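Local coordinates for calcium-regulated actin-bundling protein (Dictyostelium discoideum, PDB 4X3N) that binds and bundles actin filaments under calcium control and may contribute to the structure and reorganization of filopodia and pseudopodia during cell movement, at residues L190-E201 with M279-Y290. Sequence-based numbering, arbitrary orientation.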
loop_
_atom_site.group_PDB
_atom_site.type_symbol
_atom_site.label_atom_id
_atom_site.label_comp_id
_atom_site.label_asym_id
_atom_site.label_seq_id
_atom_site.Cartn_x
_atom_site.Cartn_y
_atom_site.Cartn_z
ATOM N N LEU A 190 -1.404 19.109 25.212
ATOM C CA LEU A 190 -0.666 19.566 24.028
ATOM C C LEU A 190 -1.376 19.185 22.711
ATOM O O LEU A 190 -1.464 19.997 21.816
ATOM C CB LEU A 190 0.779 19.087 24.079
ATOM C CG LEU A 190 1.691 19.881 25.041
ATOM C CD1 LEU A 190 2.950 19.139 25.423
ATOM C CD2 LEU A 190 2.011 21.255 24.522
ATOM N N GLU A 191 -1.954 17.993 22.612
ATOM C CA GLU A 191 -2.636 17.610 21.405
ATOM C C GLU A 191 -3.883 18.489 21.239
ATOM O O GLU A 191 -4.269 18.842 20.135
ATOM C CB GLU A 191 -2.991 16.110 21.370
ATOM C CG GLU A 191 -3.840 15.729 20.171
ATOM C CD GLU A 191 -3.249 16.187 18.806
ATOM O OE1 GLU A 191 -1.990 16.324 18.692
ATOM O OE2 GLU A 191 -4.044 16.424 17.846
ATOM N N GLU A 192 -4.519 18.851 22.329
ATOM C CA GLU A 192 -5.640 19.763 22.221
ATOM C C GLU A 192 -5.175 21.175 21.704
ATOM O O GLU A 192 -5.896 21.831 21.002
ATOM C CB GLU A 192 -6.345 19.807 23.573
ATOM C CG GLU A 192 -7.375 20.905 23.733
ATOM C CD GLU A 192 -8.563 20.754 22.828
ATOM O OE1 GLU A 192 -8.837 19.621 22.452
ATOM O OE2 GLU A 192 -9.190 21.783 22.490
ATOM N N VAL A 193 -3.976 21.643 22.026
ATOM C CA VAL A 193 -3.485 22.826 21.367
ATOM C C VAL A 193 -3.408 22.610 19.855
ATOM O O VAL A 193 -3.765 23.502 19.090
ATOM C CB VAL A 193 -2.120 23.274 21.887
ATOM C CG1 VAL A 193 -1.589 24.445 21.092
ATOM C CG2 VAL A 193 -2.146 23.600 23.370
ATOM N N ASN A 194 -2.902 21.451 19.396
ATOM C CA ASN A 194 -2.888 21.198 17.972
ATOM C C ASN A 194 -4.292 21.291 17.393
ATOM O O ASN A 194 -4.516 21.914 16.337
ATOM C CB ASN A 194 -2.300 19.855 17.648
ATOM C CG ASN A 194 -0.802 19.849 17.916
ATOM O OD1 ASN A 194 -0.160 20.871 17.797
ATOM N ND2 ASN A 194 -0.276 18.722 18.313
ATOM N N LYS A 195 -5.246 20.702 18.085
ATOM C CA LYS A 195 -6.581 20.758 17.546
ATOM C C LYS A 195 -7.039 22.223 17.440
ATOM O O LYS A 195 -7.662 22.579 16.500
ATOM C CB LYS A 195 -7.463 19.895 18.422
ATOM C CG LYS A 195 -8.883 19.752 17.948
ATOM C CD LYS A 195 -9.682 18.672 18.729
ATOM C CE LYS A 195 -10.497 19.188 19.938
ATOM N NZ LYS A 195 -11.295 20.457 19.821
ATOM N N ARG A 196 -6.778 23.063 18.425
ATOM C CA ARG A 196 -7.208 24.469 18.348
ATOM C C ARG A 196 -6.434 25.273 17.282
ATOM O O ARG A 196 -6.975 26.147 16.655
ATOM C CB ARG A 196 -7.051 25.110 19.689
ATOM C CG ARG A 196 -7.928 24.539 20.810
ATOM C CD ARG A 196 -9.411 24.545 20.379
ATOM N NE ARG A 196 -10.187 23.754 21.316
ATOM C CZ ARG A 196 -11.459 23.976 21.704
ATOM N NH1 ARG A 196 -12.194 24.976 21.213
ATOM N NH2 ARG A 196 -12.009 23.158 22.602
ATOM N N ILE A 197 -5.172 24.920 17.065
ATOM C CA ILE A 197 -4.374 25.512 16.021
ATOM C C ILE A 197 -4.969 25.190 14.678
ATOM O O ILE A 197 -5.119 26.086 13.823
ATOM C CB ILE A 197 -2.931 24.968 16.055
ATOM C CG1 ILE A 197 -2.137 25.610 17.188
ATOM C CG2 ILE A 197 -2.291 25.231 14.706
ATOM C CD1 ILE A 197 -0.817 24.910 17.522
ATOM N N ARG A 198 -5.321 23.916 14.446
ATOM C CA ARG A 198 -6.010 23.545 13.158
ATOM C C ARG A 198 -7.297 24.344 12.986
ATOM O O ARG A 198 -7.526 24.880 11.957
ATOM C CB ARG A 198 -6.301 22.045 13.070
ATOM C CG ARG A 198 -7.276 21.578 11.957
ATOM C CD ARG A 198 -7.331 20.048 11.813
ATOM N NE ARG A 198 -5.989 19.491 11.798
ATOM C CZ ARG A 198 -5.686 18.191 11.730
ATOM N NH1 ARG A 198 -6.633 17.272 11.678
ATOM N NH2 ARG A 198 -4.418 17.814 11.696
ATOM N N ALA A 199 -8.163 24.342 13.987
ATOM C CA ALA A 199 -9.411 25.093 13.922
ATOM C C ALA A 199 -9.129 26.568 13.549
ATOM O O ALA A 199 -9.748 27.102 12.631
ATOM C CB ALA A 199 -10.118 25.035 15.272
ATOM N N TYR A 200 -8.191 27.208 14.238
ATOM C CA TYR A 200 -7.803 28.609 13.948
ATOM C C TYR A 200 -7.214 28.846 12.554
ATOM O O TYR A 200 -7.638 29.746 11.819
ATOM C CB TYR A 200 -6.846 29.113 15.017
ATOM C CG TYR A 200 -6.122 30.425 14.706
ATOM C CD1 TYR A 200 -6.750 31.668 14.878
ATOM C CD2 TYR A 200 -4.790 30.422 14.350
ATOM C CE1 TYR A 200 -6.074 32.848 14.649
ATOM C CE2 TYR A 200 -4.092 31.601 14.128
ATOM C CZ TYR A 200 -4.734 32.804 14.272
ATOM O OH TYR A 200 -4.021 33.946 14.007
ATOM N N GLU A 201 -6.274 28.012 12.155
ATOM C CA GLU A 201 -5.689 28.159 10.822
ATOM C C GLU A 201 -6.666 27.771 9.746
ATOM O O GLU A 201 -6.622 28.321 8.656
ATOM C CB GLU A 201 -4.416 27.353 10.665
ATOM C CG GLU A 201 -3.355 27.774 11.625
ATOM C CD GLU A 201 -2.548 29.016 11.220
ATOM O OE1 GLU A 201 -2.883 29.746 10.290
ATOM O OE2 GLU A 201 -1.564 29.257 11.926
ATOM N N MET A 279 7.801 17.562 26.035
ATOM C CA MET A 279 6.597 18.360 26.258
ATOM C C MET A 279 6.911 19.806 26.519
ATOM O O MET A 279 6.251 20.683 26.018
ATOM C CB MET A 279 5.797 17.765 27.416
ATOM C CG MET A 279 5.080 16.499 27.004
ATOM S SD MET A 279 3.890 15.931 28.233
ATOM C CE MET A 279 4.870 16.029 29.778
ATOM N N ASN A 280 7.961 20.072 27.277
ATOM C CA ASN A 280 8.418 21.478 27.481
ATOM C C ASN A 280 8.902 22.092 26.227
ATOM O O ASN A 280 8.547 23.195 25.897
ATOM C CB ASN A 280 9.456 21.559 28.605
ATOM C CG ASN A 280 8.804 21.529 30.009
ATOM O OD1 ASN A 280 8.374 22.543 30.499
ATOM N ND2 ASN A 280 8.706 20.370 30.617
ATOM N N ARG A 281 9.741 21.387 25.491
ATOM C CA ARG A 281 10.119 21.889 24.178
ATOM C C ARG A 281 8.967 22.253 23.256
ATOM O O ARG A 281 8.981 23.269 22.535
ATOM C CB ARG A 281 10.975 20.829 23.477
ATOM C CG ARG A 281 11.606 21.302 22.196
ATOM C CD ARG A 281 12.623 22.400 22.487
ATOM N NE ARG A 281 13.255 22.836 21.256
ATOM C CZ ARG A 281 12.687 23.640 20.348
ATOM N NH1 ARG A 281 11.464 24.113 20.530
ATOM N NH2 ARG A 281 13.357 23.962 19.223
ATOM N N ASP A 282 7.975 21.387 23.250
ATOM C CA ASP A 282 6.856 21.519 22.325
ATOM C C ASP A 282 5.959 22.690 22.745
ATOM O O ASP A 282 5.574 23.540 21.932
ATOM C CB ASP A 282 6.136 20.197 22.344
ATOM C CG ASP A 282 5.177 20.056 21.220
ATOM O OD1 ASP A 282 5.643 20.209 20.077
ATOM O OD2 ASP A 282 3.996 19.744 21.472
ATOM N N LEU A 283 5.681 22.760 24.044
ATOM C CA LEU A 283 5.008 23.921 24.638
ATOM C C LEU A 283 5.716 25.184 24.290
ATOM O O LEU A 283 5.098 26.137 23.865
ATOM C CB LEU A 283 4.986 23.825 26.136
ATOM C CG LEU A 283 4.316 24.964 26.896
ATOM C CD1 LEU A 283 2.790 24.961 26.653
ATOM C CD2 LEU A 283 4.663 24.817 28.393
ATOM N N GLU A 284 7.029 25.188 24.473
ATOM C CA GLU A 284 7.834 26.365 24.116
ATOM C C GLU A 284 7.592 26.800 22.656
ATOM O O GLU A 284 7.299 27.963 22.384
ATOM C CB GLU A 284 9.308 26.002 24.400
ATOM C CG GLU A 284 10.378 26.984 23.946
ATOM C CD GLU A 284 11.820 26.384 24.023
ATOM O OE1 GLU A 284 12.685 26.817 23.244
ATOM O OE2 GLU A 284 12.112 25.476 24.841
ATOM N N GLU A 285 7.708 25.856 21.725
ATOM C CA GLU A 285 7.478 26.084 20.291
ATOM C C GLU A 285 6.078 26.649 20.055
ATOM O O GLU A 285 5.870 27.685 19.403
ATOM C CB GLU A 285 7.634 24.749 19.527
ATOM C CG GLU A 285 7.810 24.859 18.014
ATOM C CD GLU A 285 9.057 25.610 17.648
ATOM O OE1 GLU A 285 9.974 25.632 18.489
ATOM O OE2 GLU A 285 9.114 26.197 16.544
ATOM N N LYS A 286 5.110 26.002 20.665
ATOM C CA LYS A 286 3.751 26.456 20.497
ATOM C C LYS A 286 3.578 27.871 20.961
ATOM O O LYS A 286 2.899 28.651 20.268
ATOM C CB LYS A 286 2.766 25.488 21.175
ATOM C CG LYS A 286 2.525 24.216 20.349
ATOM C CD LYS A 286 2.220 23.029 21.229
ATOM C CE LYS A 286 1.348 21.983 20.491
ATOM N NZ LYS A 286 2.017 21.236 19.385
ATOM N N LYS A 287 4.130 28.217 22.132
ATOM C CA LYS A 287 3.867 29.567 22.733
ATOM C C LYS A 287 4.488 30.626 21.884
ATOM O O LYS A 287 3.917 31.679 21.629
ATOM C CB LYS A 287 4.428 29.672 24.154
ATOM C CG LYS A 287 3.545 28.994 25.153
ATOM C CD LYS A 287 4.173 28.868 26.533
ATOM C CE LYS A 287 4.208 30.187 27.289
ATOM N NZ LYS A 287 4.927 29.971 28.591
ATOM N N LYS A 288 5.681 30.315 21.421
ATOM C CA LYS A 288 6.423 31.210 20.540
ATOM C C LYS A 288 5.554 31.567 19.332
ATOM O O LYS A 288 5.422 32.742 18.995
ATOM C CB LYS A 288 7.744 30.524 20.229
ATOM C CG LYS A 288 8.503 30.739 18.938
ATOM C CD LYS A 288 9.965 30.390 19.267
ATOM C CE LYS A 288 10.650 29.538 18.217
ATOM N NZ LYS A 288 11.258 30.441 17.202
ATOM N N ARG A 289 4.885 30.575 18.756
ATOM C CA ARG A 289 4.202 30.728 17.465
ATOM C C ARG A 289 2.763 31.244 17.624
ATOM O O ARG A 289 2.303 32.004 16.823
ATOM C CB ARG A 289 4.335 29.392 16.706
ATOM C CG ARG A 289 3.482 29.193 15.462
ATOM C CD ARG A 289 4.237 29.460 14.170
ATOM N NE ARG A 289 3.396 29.244 12.973
ATOM C CZ ARG A 289 2.445 30.075 12.508
ATOM N NH1 ARG A 289 2.169 31.230 13.124
ATOM N NH2 ARG A 289 1.760 29.751 11.396
ATOM N N TYR A 290 2.062 30.841 18.666
ATOM C CA TYR A 290 0.643 31.164 18.810
ATOM C C TYR A 290 0.258 31.888 20.093
ATOM O O TYR A 290 -0.919 32.249 20.252
ATOM C CB TYR A 290 -0.160 29.866 18.688
ATOM C CG TYR A 290 -0.164 29.322 17.285
ATOM C CD1 TYR A 290 -0.873 29.954 16.282
ATOM C CD2 TYR A 290 0.517 28.183 16.954
ATOM C CE1 TYR A 290 -0.890 29.476 15.009
ATOM C CE2 TYR A 290 0.525 27.697 15.667
ATOM C CZ TYR A 290 -0.201 28.328 14.697
ATOM O OH TYR A 290 -0.253 27.868 13.398
HETATM O O HOH W 1 -0.972 31.915 11.979
#
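Leu-190 to Glu-201 and Met-279 to Tyr-290 are helical segments that run nearly parallel, their axes 11.1 Å apart at the closest point and inclined by 25°. Leu-190 fits as a knob into a hole made by Met-279, Asp-282, Leu-283 and Lys-286. Its CD1 branch touches CB of Met-279 at 3.7 Å. Its CD2 branch turns to the aliphatic part of Lys-286 and to CB of Leu-283. The Lys-286 chain also passes CG1 of Val-193, then bends at its last torsion (chi4 70°), which brings NZ to OD1 of Asn-194 in a 2.7 Å hydrogen bond. NZ is tilted 27° from the amide carbonyl plane. NZ also makes a salt bridge to Asp-282 OD2 within its own helix; the hydrogen bond in it is weak. Asp-282 OD1 is hydrogen-bonded to Tyr-65 OH. Asn-194 ND2 donates an almost straight hydrogen bond to Glu-191 OE1, which fixes the turn of the amide. A leucine in place of Asn-194 would probably deprive Lys-286 NZ of its acceptor in the facing helix and Glu-191 of its amide donor. The contact joins helix 181-211 to helix 273-290, near the C-terminus of the chain. Helix 232-255 packs against both, with Leu-237 on Ile-197 and Val-248 on Asn-280. Further along, Ile-197 CG1 lies over one face of the Tyr-290 ring, 4.0 Å from its centroid, in a CH-pi contact. CG of Arg-289 lies over the opposite face. At the ring edge, CE1 of Tyr-290 meets CE2 of Tyr-200, whose hydroxyl is hydrogen-bonded to Asp-229. Tyr-290 OH donates a very short 2.4 Å hydrogen bond to Glu-201 OE2. That oxygen also accepts from a water and lies 3.4 Å from Arg-289 NH2, a salt bridge of charge alone because it sits well out of the guanidinium plane.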